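GCN5-related N-acetyltransferase (Ralstonia eutropha JMP134, PDB 2Q0Y) probably transfers an acyl group, most likely acetyl from acetyl-CoA, to an amine acceptor. Local coordinates at residues R5-D10 and G51-W56; H18-F23 and A35-F40; H78-L83 and I121-L126; L108-E113 and A137-S142. All blocks are in the same frame, centred on the assembly; numbering follows the deposited sequence. Where two conformers were deposited one is given.

Interaction 1 (R5-D10 and G51-W56); sequences RPLCID and GSYFGW. With MG (magnesium ion), chain D.
Leu7 is the bump of this contact, and the bare backbone of Gly55 is the hollow that takes it. Leu7 CG rides over the glycine, 3.9 Å from Gly55 C, where no side chain stands in the way; the backbone angles of Gly55 are themselves ones that only glycine holds comfortably. Beyond it the CD1 branch reaches the rim of the Tyr53 ring, arriving near the ring plane with Leu7 CD1 3.4 Å from Tyr53 CE1. Tyr53 presents that rim because its CG lies anti to the backbone N (chi1 -173°), while its hydroxyl is held by Asn92.

A second, shallower fit lies over Pro6. Its ring edge sits between two aromatic side chains, with Pro6 CB 3.9 Å from Phe54 CE1 and Pro6 CA 3.7 Å from Trp56 CE3. Phe54 in turn leans on one face of the indole, so the proline fills the angle between two rings that already touch.

The backbones are fastened where the strands meet. Leu7 N donates to Gly55 O at 2.9 Å in an almost straight bond (173° at the hydrogen), and Trp56 CA makes a CA-H contact with Arg5 O at 3.3 Å. After Leu7 the chain leaves the partner strand, and Cys8 SG and Asp10 OD2 bind a magnesium ion on the side turned from Gly51-Trp56. Pro6 and Trp56 form an antiparallel, non-hydrogen-bonded pair, the join of edge strand 2-6 to strand 54-60 that opens the mixed sheet of the GNAT fold.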
loop_
_atom_site.group_PDB
_atom_site.type_symbol
_atom_site.label_atom_id
_atom_site.label_comp_id
_atom_site.label_asym_id
_atom_site.label_seq_id
_atom_site.Cartn_x
_atom_site.Cartn_y
_atom_site.Cartn_z
ATOM N N ARG A 5 -6.444 24.973 -7.346
ATOM C CA ARG A 5 -5.491 24.923 -8.465
ATOM C C ARG A 5 -4.636 23.659 -8.371
ATOM O O ARG A 5 -4.489 23.076 -7.300
ATOM C CB ARG A 5 -4.585 26.161 -8.477
ATOM C CG ARG A 5 -3.657 26.272 -7.295
ATOM C CD ARG A 5 -2.581 27.329 -7.516
ATOM N NE ARG A 5 -1.752 27.521 -6.332
ATOM C CZ ARG A 5 -0.781 26.696 -5.937
ATOM N NH1 ARG A 5 -0.445 25.624 -6.646
ATOM N NH2 ARG A 5 -0.107 26.974 -4.833
ATOM N N PRO A 6 -4.048 23.235 -9.493
ATOM C CA PRO A 6 -3.154 22.092 -9.416
ATOM C C PRO A 6 -1.879 22.444 -8.645
ATOM O O PRO A 6 -1.429 23.592 -8.657
ATOM C CB PRO A 6 -2.788 21.804 -10.875
ATOM C CG PRO A 6 -3.456 22.804 -11.696
ATOM C CD PRO A 6 -4.182 23.785 -10.855
ATOM N N LEU A 7 -1.304 21.448 -7.980
ATOM C CA LEU A 7 0.012 21.575 -7.398
ATOM C C LEU A 7 1.024 21.854 -8.473
ATOM O O LEU A 7 0.862 21.404 -9.618
ATOM C CB LEU A 7 0.412 20.247 -6.757
ATOM C CG LEU A 7 0.200 19.885 -5.309
ATOM C CD1 LEU A 7 0.913 18.538 -5.120
ATOM C CD2 LEU A 7 0.724 20.907 -4.348
ATOM N N CYS A 8 2.069 22.589 -8.119
ATOM C CA CYS A 8 3.187 22.813 -9.013
ATOM C C CYS A 8 4.493 22.621 -8.259
ATOM O O CYS A 8 4.499 22.401 -7.048
ATOM C CB CYS A 8 3.126 24.209 -9.617
ATOM S SG CYS A 8 3.391 25.510 -8.462
ATOM N N ILE A 9 5.610 22.706 -8.976
ATOM C CA ILE A 9 6.908 22.440 -8.353
ATOM C C ILE A 9 7.221 23.419 -7.220
ATOM O O ILE A 9 7.939 23.088 -6.281
ATOM C CB ILE A 9 8.062 22.394 -9.388
ATOM C CG1 ILE A 9 8.220 23.740 -10.104
ATOM C CG2 ILE A 9 7.821 21.286 -10.397
ATOM C CD1 ILE A 9 9.444 23.810 -11.019
ATOM N N ASP A 10 6.651 24.618 -7.285
ATOM C CA ASP A 10 6.906 25.625 -6.266
ATOM C C ASP A 10 6.173 25.352 -4.953
ATOM O O ASP A 10 6.327 26.086 -3.993
ATOM C CB ASP A 10 6.526 26.992 -6.808
ATOM C CG ASP A 10 7.302 27.342 -8.072
ATOM O OD1 ASP A 10 8.554 27.394 -7.994
ATOM O OD2 ASP A 10 6.657 27.509 -9.142
ATOM N N GLY A 51 5.792 14.778 -12.128
ATOM C CA GLY A 51 4.351 14.582 -12.053
ATOM C C GLY A 51 3.876 13.320 -11.379
ATOM O O GLY A 51 2.669 13.088 -11.296
ATOM N N SER A 52 4.788 12.480 -10.904
ATOM C CA SER A 52 4.369 11.253 -10.233
ATOM C C SER A 52 3.727 11.550 -8.875
ATOM O O SER A 52 3.000 10.716 -8.343
ATOM C CB SER A 52 5.510 10.236 -10.127
ATOM O OG SER A 52 6.626 10.746 -9.466
ATOM N N TYR A 53 4.023 12.721 -8.294
ATOM C CA TYR A 53 3.241 13.269 -7.195
ATOM C C TYR A 53 2.488 14.469 -7.707
ATOM O O TYR A 53 3.092 15.466 -8.124
ATOM C CB TYR A 53 4.137 13.681 -6.018
ATOM C CG TYR A 53 3.382 14.106 -4.775
ATOM C CD1 TYR A 53 2.815 15.369 -4.665
ATOM C CD2 TYR A 53 3.224 13.241 -3.701
ATOM C CE1 TYR A 53 2.115 15.734 -3.524
ATOM C CE2 TYR A 53 2.524 13.598 -2.573
ATOM C CZ TYR A 53 1.984 14.859 -2.475
ATOM O OH TYR A 53 1.289 15.253 -1.355
ATOM N N PHE A 54 1.166 14.364 -7.684
ATOM C CA PHE A 54 0.306 15.394 -8.221
ATOM C C PHE A 54 -0.691 15.754 -7.110
ATOM O O PHE A 54 -0.686 15.168 -6.037
ATOM C CB PHE A 54 -0.381 14.911 -9.508
ATOM C CG PHE A 54 -1.332 15.928 -10.114
ATOM C CD1 PHE A 54 -0.854 17.102 -10.695
ATOM C CD2 PHE A 54 -2.718 15.719 -10.080
ATOM C CE1 PHE A 54 -1.741 18.056 -11.246
ATOM C CE2 PHE A 54 -3.604 16.671 -10.620
ATOM C CZ PHE A 54 -3.103 17.842 -11.199
ATOM N N GLY A 55 -1.516 16.756 -7.341
ATOM C CA GLY A 55 -2.550 17.077 -6.387
ATOM C C GLY A 55 -3.122 18.442 -6.624
ATOM O O GLY A 55 -2.938 19.040 -7.703
ATOM N N TRP A 56 -3.779 18.958 -5.589
ATOM C CA TRP A 56 -4.549 20.173 -5.720
ATOM C C TRP A 56 -4.368 21.008 -4.470
ATOM O O TRP A 56 -4.176 20.462 -3.370
ATOM C CB TRP A 56 -6.032 19.832 -5.901
ATOM C CG TRP A 56 -6.332 18.862 -7.012
ATOM C CD1 TRP A 56 -6.502 17.504 -6.906
ATOM C CD2 TRP A 56 -6.507 19.179 -8.393
ATOM N NE1 TRP A 56 -6.769 16.958 -8.149
ATOM C CE2 TRP A 56 -6.769 17.968 -9.075
ATOM C CE3 TRP A 56 -6.449 20.367 -9.121
ATOM C CZ2 TRP A 56 -6.992 17.923 -10.456
ATOM C CZ3 TRP A 56 -6.687 20.326 -10.492
ATOM C CH2 TRP A 56 -6.942 19.115 -11.143
HETATM MG MG MG D . 4.431 27.373 -9.913
#

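Interaction 2 (H18-F23 and A35-F40); sequences HREAMF and AMQDPF. With FMT (formic acid), chain G.
This is a helix-to-helix contact built round a stacked arginine: Arg19 of helix 12-25 lies against Phe40 of helix 30-50, in the helical pair that follows the first strand of the GNAT fold. The short segments run nearly antiparallel, at 150°, their axes 11.0 Å apart. Arg19 leaves its helix with CG anti to the backbone N (chi1 -175°) and stays extended as far as NE, which carries CD squarely over the Phe40 face, 3.3 Å from the ring centroid. The guanidinium continues the overlap, its plane only 13° from that of the ring. Its other face is covered by the rim of Phe23, whose CE2 lies over its centre, so the cation sits between two aromatic rings. Met36, a selenomethionine, crosses the arginine at about a right angle, its SE 3.7 Å from Arg19 NE, and makes an oblique Met-aromatic contact with Phe23.

Arg19 NH2 donates at 3.2 Å to O1 of a bound formic acid molecule, probably from the crystallisation liquor, and NH1 bonds its O2 weakly. The rings fix the orientation of the guanidinium plane, while NH1 and NH2 also donate to Asn92 and to Pro77 O of the second subunit, a setting consistent with a stable positive charge.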
loop_
_atom_site.group_PDB
_atom_site.type_symbol
_atom_site.label_atom_id
_atom_site.label_comp_id
_atom_site.label_asym_id
_atom_site.label_seq_id
_atom_site.Cartn_x
_atom_site.Cartn_y
_atom_site.Cartn_z
ATOM N N HIS A 18 2.266 20.534 5.111
ATOM C CA HIS A 18 1.007 19.810 5.240
ATOM C C HIS A 18 1.200 18.411 5.835
ATOM O O HIS A 18 0.482 17.996 6.745
ATOM C CB HIS A 18 0.310 19.688 3.883
ATOM C CG HIS A 18 -0.329 20.955 3.406
ATOM N ND1 HIS A 18 -0.911 21.054 2.164
ATOM C CD2 HIS A 18 -0.480 22.165 3.998
ATOM C CE1 HIS A 18 -1.403 22.271 2.014
ATOM N NE2 HIS A 18 -1.157 22.965 3.111
ATOM N N ARG A 19 2.176 17.688 5.304
ATOM C CA ARG A 19 2.474 16.359 5.797
ATOM C C ARG A 19 2.804 16.390 7.284
ATOM O O ARG A 19 2.267 15.600 8.051
ATOM C CB ARG A 19 3.620 15.738 5.003
ATOM C CG ARG A 19 3.930 14.287 5.356
ATOM C CD ARG A 19 4.838 13.660 4.335
ATOM N NE ARG A 19 5.086 12.234 4.556
ATOM C CZ ARG A 19 4.267 11.248 4.199
ATOM N NH1 ARG A 19 3.083 11.504 3.660
ATOM N NH2 ARG A 19 4.604 9.999 4.433
ATOM N N GLU A 20 3.700 17.280 7.696
ATOM C CA GLU A 20 4.101 17.366 9.099
ATOM C C GLU A 20 2.907 17.720 9.989
ATOM O O GLU A 20 2.683 17.086 11.040
ATOM C CB GLU A 20 5.216 18.401 9.249
ATOM C CG GLU A 20 5.777 18.575 10.650
ATOM C CD GLU A 20 7.060 19.395 10.659
ATOM O OE1 GLU A 20 8.013 19.057 9.913
ATOM O OE2 GLU A 20 7.119 20.376 11.423
ATOM N N ALA A 21 2.140 18.728 9.568
ATOM C CA ALA A 21 0.993 19.202 10.376
ATOM C C ALA A 21 -0.070 18.102 10.533
ATOM O O ALA A 21 -0.586 17.887 11.630
ATOM C CB ALA A 21 0.374 20.478 9.773
HETATM N N MSE A 22 -0.375 17.416 9.433
HETATM C CA MSE A 22 -1.326 16.296 9.419
HETATM C C MSE A 22 -0.917 15.201 10.410
HETATM O O MSE A 22 -1.716 14.755 11.232
HETATM C CB MSE A 22 -1.435 15.727 7.999
HETATM C CG MSE A 22 -2.281 14.483 7.855
HETATM SE SE MSE A 22 -2.026 13.581 6.160
HETATM C CE MSE A 22 -0.246 12.828 6.495
ATOM N N PHE A 23 0.339 14.771 10.339
ATOM C CA PHE A 23 0.824 13.740 11.262
ATOM C C PHE A 23 0.944 14.221 12.704
ATOM O O PHE A 23 0.676 13.458 13.638
ATOM C CB PHE A 23 2.173 13.187 10.784
ATOM C CG PHE A 23 2.083 12.189 9.651
ATOM C CD1 PHE A 23 1.247 11.078 9.740
ATOM C CD2 PHE A 23 2.874 12.337 8.520
ATOM C CE1 PHE A 23 1.202 10.143 8.731
ATOM C CE2 PHE A 23 2.820 11.408 7.498
ATOM C CZ PHE A 23 1.984 10.310 7.609
ATOM N N ALA A 35 12.808 13.681 12.066
ATOM C CA ALA A 35 13.687 12.723 11.374
ATOM C C ALA A 35 13.248 12.466 9.934
ATOM O O ALA A 35 14.084 12.214 9.048
ATOM C CB ALA A 35 13.753 11.429 12.139
HETATM N N MSE A 36 11.942 12.508 9.707
HETATM C CA MSE A 36 11.347 12.320 8.387
HETATM C C MSE A 36 11.514 13.513 7.454
HETATM O O MSE A 36 11.413 13.375 6.229
HETATM C CB MSE A 36 9.841 12.058 8.558
HETATM C CG MSE A 36 9.101 11.760 7.278
HETATM SE SE MSE A 36 7.185 11.823 7.587
HETATM C CE MSE A 36 7.061 13.715 7.789
ATOM N N GLN A 37 11.759 14.691 8.029
ATOM C CA GLN A 37 11.632 15.948 7.290
ATOM C C GLN A 37 12.492 15.979 6.033
ATOM O O GLN A 37 11.991 16.132 4.913
ATOM C CB GLN A 37 11.995 17.109 8.233
ATOM C CG GLN A 37 11.532 18.459 7.835
ATOM C CD GLN A 37 11.805 19.504 8.944
ATOM O OE1 GLN A 37 12.839 19.464 9.613
ATOM N NE2 GLN A 37 10.861 20.422 9.136
ATOM N N ASP A 38 13.796 15.860 6.205
ATOM C CA ASP A 38 14.699 15.958 5.049
ATOM C C ASP A 38 14.543 14.778 4.066
ATOM O O ASP A 38 14.474 14.993 2.854
ATOM C CB ASP A 38 16.151 16.184 5.500
ATOM C CG ASP A 38 16.353 17.539 6.188
ATOM O OD1 ASP A 38 15.539 18.470 5.971
ATOM O OD2 ASP A 38 17.327 17.673 6.960
ATOM N N PRO A 39 14.500 13.529 4.569
ATOM C CA PRO A 39 14.188 12.395 3.673
ATOM C C PRO A 39 12.911 12.583 2.828
ATOM O O PRO A 39 12.922 12.356 1.609
ATOM C CB PRO A 39 14.077 11.217 4.641
ATOM C CG PRO A 39 15.034 11.563 5.734
ATOM C CD PRO A 39 14.847 13.061 5.928
ATOM N N PHE A 40 11.832 13.047 3.445
ATOM C CA PHE A 40 10.605 13.289 2.679
ATOM C C PHE A 40 10.759 14.380 1.609
ATOM O O PHE A 40 10.306 14.217 0.482
ATOM C CB PHE A 40 9.387 13.595 3.572
ATOM C CG PHE A 40 8.169 13.868 2.768
ATOM C CD1 PHE A 40 7.487 12.833 2.181
ATOM C CD2 PHE A 40 7.769 15.168 2.494
ATOM C CE1 PHE A 40 6.399 13.076 1.353
ATOM C CE2 PHE A 40 6.656 15.412 1.682
ATOM C CZ PHE A 40 5.979 14.365 1.121
HETATM C C FMT G . 1.752 8.694 3.146
HETATM O O1 FMT G . 2.593 7.843 3.233
HETATM O O2 FMT G . 1.240 9.142 4.142
#

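Interaction 3 (H78-L83 and I121-L126); sequences HPSHPL and IAFAVL
Ser80 lays its CB over the middle of the Phe123 ring, 3.6 Å from the centroid, a CH-pi contact made almost straight down on the face. The serine belongs to a type I beta turn, His78 to His81, in the loop between strands 63-74 and 86-95; the phenylalanine opens strand 123-127, an outermost strand of the mixed sheet within this GNAT-fold chain. Phe123 offers its face to the turn because CG stands anti to the backbone N (chi1 -172°).

His81 meets the same ring from another quarter. Its CD2 lies 3.7 Å from Phe123 CD2, the phenylalanine atom falling at the imidazole edge, and the two ring planes are inclined at 31°, an oblique pairing. Beside the ring contact, His81 CB packs on Ala122 CB at 3.8 Å. The imidazole is held on both nitrogens, ND1 by Gln84 O and NE2 by Arg87.

The dimer draws on the same elements. Phe123 to Leu126 pair in an antiparallel ladder with a strand of the second subunit, so the sheet continues across the interface, and Ser80 OG bonds Arg28 of that subunit. The turn itself is tied by His81 N to His78 O, and by a side-chain bond that fixes its first imidazole: Ser80 N donates to His78 ND1 at 3.0 Å, with 171° at the hydrogen and the donor tilted somewhat from the ring plane.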
loop_
_atom_site.group_PDB
_atom_site.type_symbol
_atom_site.label_atom_id
_atom_site.label_comp_id
_atom_site.label_asym_id
_atom_site.label_seq_id
_atom_site.Cartn_x
_atom_site.Cartn_y
_atom_site.Cartn_z
ATOM N N HIS A 78 -5.154 -7.485 -9.320
ATOM C CA HIS A 78 -5.753 -7.824 -8.043
ATOM C C HIS A 78 -7.253 -7.983 -8.246
ATOM O O HIS A 78 -7.812 -7.391 -9.147
ATOM C CB HIS A 78 -5.460 -6.669 -7.081
ATOM C CG HIS A 78 -5.930 -6.888 -5.678
ATOM N ND1 HIS A 78 -7.215 -6.590 -5.272
ATOM C CD2 HIS A 78 -5.287 -7.359 -4.582
ATOM C CE1 HIS A 78 -7.337 -6.863 -3.986
ATOM N NE2 HIS A 78 -6.185 -7.340 -3.546
ATOM N N PRO A 79 -7.927 -8.768 -7.398
ATOM C CA PRO A 79 -9.366 -8.875 -7.614
ATOM C C PRO A 79 -10.165 -7.556 -7.590
ATOM O O PRO A 79 -11.238 -7.503 -8.188
ATOM C CB PRO A 79 -9.816 -9.800 -6.483
ATOM C CG PRO A 79 -8.588 -10.566 -6.110
ATOM C CD PRO A 79 -7.468 -9.633 -6.294
ATOM N N SER A 80 -9.663 -6.514 -6.929
ATOM C CA SER A 80 -10.321 -5.207 -6.945
ATOM C C SER A 80 -9.989 -4.389 -8.195
ATOM O O SER A 80 -10.558 -3.323 -8.404
ATOM C CB SER A 80 -9.950 -4.428 -5.690
ATOM O OG SER A 80 -10.524 -5.052 -4.544
ATOM N N HIS A 81 -9.054 -4.876 -9.002
ATOM C CA HIS A 81 -8.632 -4.217 -10.239
ATOM C C HIS A 81 -7.953 -5.268 -11.124
ATOM O O HIS A 81 -6.740 -5.230 -11.371
ATOM C CB HIS A 81 -7.758 -2.973 -9.980
ATOM C CG HIS A 81 -6.593 -3.187 -9.063
ATOM N ND1 HIS A 81 -5.342 -3.546 -9.524
ATOM C CD2 HIS A 81 -6.466 -3.009 -7.726
ATOM C CE1 HIS A 81 -4.506 -3.606 -8.498
ATOM N NE2 HIS A 81 -5.165 -3.285 -7.398
ATOM N N PRO A 82 -8.743 -6.258 -11.566
ATOM C CA PRO A 82 -8.135 -7.459 -12.158
ATOM C C PRO A 82 -7.370 -7.177 -13.432
ATOM O O PRO A 82 -6.484 -7.949 -13.777
ATOM C CB PRO A 82 -9.341 -8.372 -12.445
ATOM C CG PRO A 82 -10.526 -7.483 -12.431
ATOM C CD PRO A 82 -10.207 -6.377 -11.474
ATOM N N LEU A 83 -7.729 -6.104 -14.140
ATOM C CA LEU A 83 -7.093 -5.802 -15.406
ATOM C C LEU A 83 -5.967 -4.787 -15.295
ATOM O O LEU A 83 -5.282 -4.523 -16.281
ATOM C CB LEU A 83 -8.128 -5.297 -16.418
ATOM C CG LEU A 83 -9.337 -6.200 -16.656
ATOM C CD1 LEU A 83 -10.275 -5.527 -17.658
ATOM C CD2 LEU A 83 -8.940 -7.595 -17.110
ATOM N N ILE A 121 -8.449 4.903 -13.628
ATOM C CA ILE A 121 -7.960 4.071 -12.528
ATOM C C ILE A 121 -9.118 3.346 -11.882
ATOM O O ILE A 121 -10.109 3.973 -11.511
ATOM C CB ILE A 121 -7.269 4.937 -11.461
ATOM C CG1 ILE A 121 -6.096 5.719 -12.068
ATOM C CG2 ILE A 121 -6.810 4.106 -10.259
ATOM C CD1 ILE A 121 -5.039 4.864 -12.705
ATOM N N ALA A 122 -9.000 2.023 -11.756
ATOM C CA ALA A 122 -10.089 1.188 -11.224
ATOM C C ALA A 122 -10.316 1.317 -9.713
ATOM O O ALA A 122 -11.449 1.260 -9.250
ATOM C CB ALA A 122 -9.836 -0.279 -11.575
ATOM N N PHE A 123 -9.241 1.489 -8.952
ATOM C CA PHE A 123 -9.286 1.283 -7.495
ATOM C C PHE A 123 -8.274 2.199 -6.838
ATOM O O PHE A 123 -7.186 2.403 -7.381
ATOM C CB PHE A 123 -8.948 -0.189 -7.227
ATOM C CG PHE A 123 -9.135 -0.644 -5.806
ATOM C CD1 PHE A 123 -10.403 -0.818 -5.274
ATOM C CD2 PHE A 123 -8.034 -0.956 -5.021
ATOM C CE1 PHE A 123 -10.559 -1.284 -3.973
ATOM C CE2 PHE A 123 -8.204 -1.434 -3.723
ATOM C CZ PHE A 123 -9.465 -1.589 -3.219
ATOM N N ALA A 124 -8.623 2.729 -5.670
ATOM C CA ALA A 124 -7.727 3.611 -4.929
ATOM C C ALA A 124 -7.727 3.286 -3.447
ATOM O O ALA A 124 -8.701 2.703 -2.912
ATOM C CB ALA A 124 -8.145 5.053 -5.139
ATOM N N VAL A 125 -6.639 3.677 -2.790
ATOM C CA VAL A 125 -6.468 3.477 -1.355
ATOM C C VAL A 125 -5.907 4.745 -0.724
ATOM O O VAL A 125 -5.411 5.629 -1.414
ATOM C CB VAL A 125 -5.550 2.269 -1.016
ATOM C CG1 VAL A 125 -6.156 0.944 -1.515
ATOM C CG2 VAL A 125 -4.169 2.460 -1.580
ATOM N N LEU A 126 -6.046 4.838 0.594
ATOM C CA LEU A 126 -5.494 5.938 1.389
ATOM C C LEU A 126 -5.243 5.391 2.782
ATOM O O LEU A 126 -5.783 4.345 3.126
ATOM C CB LEU A 126 -6.469 7.137 1.424
ATOM C CG LEU A 126 -7.888 6.982 1.986
ATOM C CD1 LEU A 126 -7.944 6.964 3.520
ATOM C CD2 LEU A 126 -8.772 8.099 1.449
#

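Interaction 4 (L108-E113 and A137-S142); sequences LMNRAE and ARMGWS
A selenomethionine methyl pressed among polar atoms is the surprise here: Met139 CE lies 3.2 Å from Asn110 OD1 and 3.6 Å from Glu113 OE2. Met139 is the first residue beyond helix 133-138, and its side chain runs back towards helix 104-118, turning at its last torsion (chi3 66°) to bring the methyl up to both oxygens. The same methyl also rests 3.6 Å from Met109 CB, so one group meets both hydrocarbon and oxygen. Met109, another selenomethionine, is bent at chi2 and chi3 and curls towards Trp141, where its CE touches the indole at 3.5 Å from CE2, in an oblique approach.

The one hydrogen bond across the contact joins Trp141 NE1 to Glu113 OE2 at 2.7 Å. The carboxylate oxygen lies close to the indole plane, yet the N-H comes to it from above the carboxylate plane, 35° out, and the bond is bent to 147° at the hydrogen. The two side chains run alongside each other with opposed directions, the carboxylate well tilted from the indole.

Gly140, with its positive phi, closes helix 133-138 in a Schellman motif, and the turn brings Trp141 round to face helix 104-118. On its other oxygen, OE1, Glu113 makes a salt bridge to Lys149 of the second subunit, whose NZ also bonds Met139 O. With an indole N-H on one oxygen and a lysine on the other, the carboxylate is probably stabilised as an anion at a place where intramolecular packing and dimer contact share it.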
loop_
_atom_site.group_PDB
_atom_site.type_symbol
_atom_site.label_atom_id
_atom_site.label_comp_id
_atom_site.label_asym_id
_atom_site.label_seq_id
_atom_site.Cartn_x
_atom_site.Cartn_y
_atom_site.Cartn_z
ATOM N N LEU A 108 -11.595 18.667 -1.943
ATOM C CA LEU A 108 -10.304 18.145 -2.386
ATOM C C LEU A 108 -10.360 16.643 -2.647
ATOM O O LEU A 108 -9.797 16.163 -3.630
ATOM C CB LEU A 108 -9.204 18.468 -1.373
ATOM C CG LEU A 108 -8.791 19.943 -1.315
ATOM C CD1 LEU A 108 -7.818 20.209 -0.183
ATOM C CD2 LEU A 108 -8.187 20.386 -2.627
HETATM N N MSE A 109 -11.048 15.897 -1.787
HETATM C CA MSE A 109 -11.229 14.476 -2.057
HETATM C C MSE A 109 -11.970 14.255 -3.372
HETATM O O MSE A 109 -11.617 13.366 -4.143
HETATM C CB MSE A 109 -11.968 13.792 -0.922
HETATM C CG MSE A 109 -11.146 13.582 0.339
HETATM SE SE MSE A 109 -9.794 12.222 0.153
HETATM C CE MSE A 109 -10.933 10.651 -0.121
ATOM N N ASN A 110 -12.996 15.052 -3.628
ATOM C CA ASN A 110 -13.737 14.940 -4.879
ATOM C C ASN A 110 -12.844 15.196 -6.076
ATOM O O ASN A 110 -12.937 14.476 -7.087
ATOM C CB ASN A 110 -14.919 15.921 -4.912
ATOM C CG ASN A 110 -16.102 15.454 -4.094
ATOM O OD1 ASN A 110 -16.294 14.270 -3.871
ATOM N ND2 ASN A 110 -16.931 16.402 -3.677
ATOM N N ARG A 111 -11.983 16.211 -5.974
ATOM C CA ARG A 111 -11.034 16.499 -7.055
ATOM C C ARG A 111 -10.064 15.340 -7.287
ATOM O O ARG A 111 -9.754 15.005 -8.430
ATOM C CB ARG A 111 -10.213 17.759 -6.798
ATOM C CG ARG A 111 -10.929 19.064 -7.058
ATOM C CD ARG A 111 -10.770 19.592 -8.522
ATOM N NE ARG A 111 -11.343 18.715 -9.557
ATOM C CZ ARG A 111 -12.648 18.431 -9.705
ATOM N NH1 ARG A 111 -13.581 18.947 -8.894
ATOM N NH2 ARG A 111 -13.035 17.614 -10.685
ATOM N N ALA A 112 -9.560 14.762 -6.207
ATOM C CA ALA A 112 -8.638 13.636 -6.310
ATOM C C ALA A 112 -9.307 12.431 -6.940
ATOM O O ALA A 112 -8.739 11.804 -7.846
ATOM C CB ALA A 112 -8.076 13.273 -4.931
ATOM N N GLU A 113 -10.491 12.078 -6.456
ATOM C CA GLU A 113 -11.219 10.940 -7.022
ATOM C C GLU A 113 -11.556 11.162 -8.512
ATOM O O GLU A 113 -11.446 10.239 -9.314
ATOM C CB GLU A 113 -12.481 10.646 -6.240
ATOM C CG GLU A 113 -12.194 10.175 -4.811
ATOM C CD GLU A 113 -13.446 9.927 -3.987
ATOM O OE1 GLU A 113 -14.570 9.881 -4.538
ATOM O OE2 GLU A 113 -13.287 9.826 -2.759
ATOM N N ALA A 137 -15.586 7.544 5.150
ATOM C CA ALA A 137 -16.657 6.567 5.212
ATOM C C ALA A 137 -17.917 7.123 4.563
ATOM O O ALA A 137 -18.575 6.414 3.804
ATOM C CB ALA A 137 -16.922 6.169 6.622
ATOM N N ARG A 138 -18.249 8.378 4.859
ATOM C CA ARG A 138 -19.397 9.051 4.235
ATOM C C ARG A 138 -19.267 9.073 2.718
ATOM O O ARG A 138 -20.266 8.991 1.995
ATOM C CB ARG A 138 -19.529 10.502 4.721
ATOM C CG ARG A 138 -20.112 10.667 6.106
ATOM C CD ARG A 138 -20.485 12.130 6.405
ATOM N NE ARG A 138 -19.336 12.950 6.807
ATOM C CZ ARG A 138 -18.842 13.993 6.131
ATOM N NH1 ARG A 138 -19.377 14.397 4.974
ATOM N NH2 ARG A 138 -17.795 14.649 6.629
HETATM N N MSE A 139 -18.033 9.207 2.244
HETATM C CA MSE A 139 -17.754 9.288 0.820
HETATM C C MSE A 139 -17.545 7.916 0.159
HETATM O O MSE A 139 -17.111 7.851 -0.989
HETATM C CB MSE A 139 -16.535 10.168 0.592
HETATM C CG MSE A 139 -16.713 11.633 1.005
HETATM SE SE MSE A 139 -15.104 12.629 0.516
HETATM C CE MSE A 139 -15.292 12.464 -1.430
ATOM N N GLY A 140 -17.859 6.835 0.875
ATOM C CA GLY A 140 -17.894 5.498 0.281
ATOM C C GLY A 140 -16.594 4.727 0.339
ATOM O O GLY A 140 -16.410 3.735 -0.389
ATOM N N TRP A 141 -15.685 5.177 1.206
ATOM C CA TRP A 141 -14.436 4.475 1.465
ATOM C C TRP A 141 -14.673 3.397 2.534
ATOM O O TRP A 141 -15.481 3.581 3.459
ATOM C CB TRP A 141 -13.325 5.436 1.893
ATOM C CG TRP A 141 -12.924 6.377 0.792
ATOM C CD1 TRP A 141 -13.604 7.477 0.364
ATOM C CD2 TRP A 141 -11.752 6.287 -0.017
ATOM N NE1 TRP A 141 -12.928 8.073 -0.676
ATOM C CE2 TRP A 141 -11.799 7.343 -0.945
ATOM C CE3 TRP A 141 -10.674 5.378 -0.075
ATOM C CZ2 TRP A 141 -10.793 7.544 -1.897
ATOM C CZ3 TRP A 141 -9.696 5.575 -1.013
ATOM C CH2 TRP A 141 -9.756 6.646 -1.915
ATOM N N SER A 142 -14.002 2.259 2.359
ATOM C CA SER A 142 -14.120 1.129 3.284
ATOM C C SER A 142 -12.766 0.766 3.873
ATOM O O SER A 142 -11.768 0.787 3.170
ATOM C CB SER A 142 -14.650 -0.116 2.573
ATOM O OG SER A 142 -15.916 0.111 1.991
#

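Overall arrangement
Interactions 1 and 3 both reach the mixed sheet, at its two outer strands: 2-6 is joined to its neighbour through backbone bonding and a leucine over glycine, whereas 123-127 is met by a loop through ring contacts. Interactions 2 and 4 involve helices, one stacking an arginine on an aromatic ring, the other combining selenomethionine packing with a glutamate-indole bond. All four are partly buried, but the centre of 3 lies about 17 Å from the chain's centre, those of 1 and 4 about 11 Å. Trp56 of interaction 1 packs on Leu108 of interaction 4, and Trp141 meets Ala124 and Leu126 of interaction 3. Interaction 2 touches none of them, but with 3 and 4 it borders the second subunit.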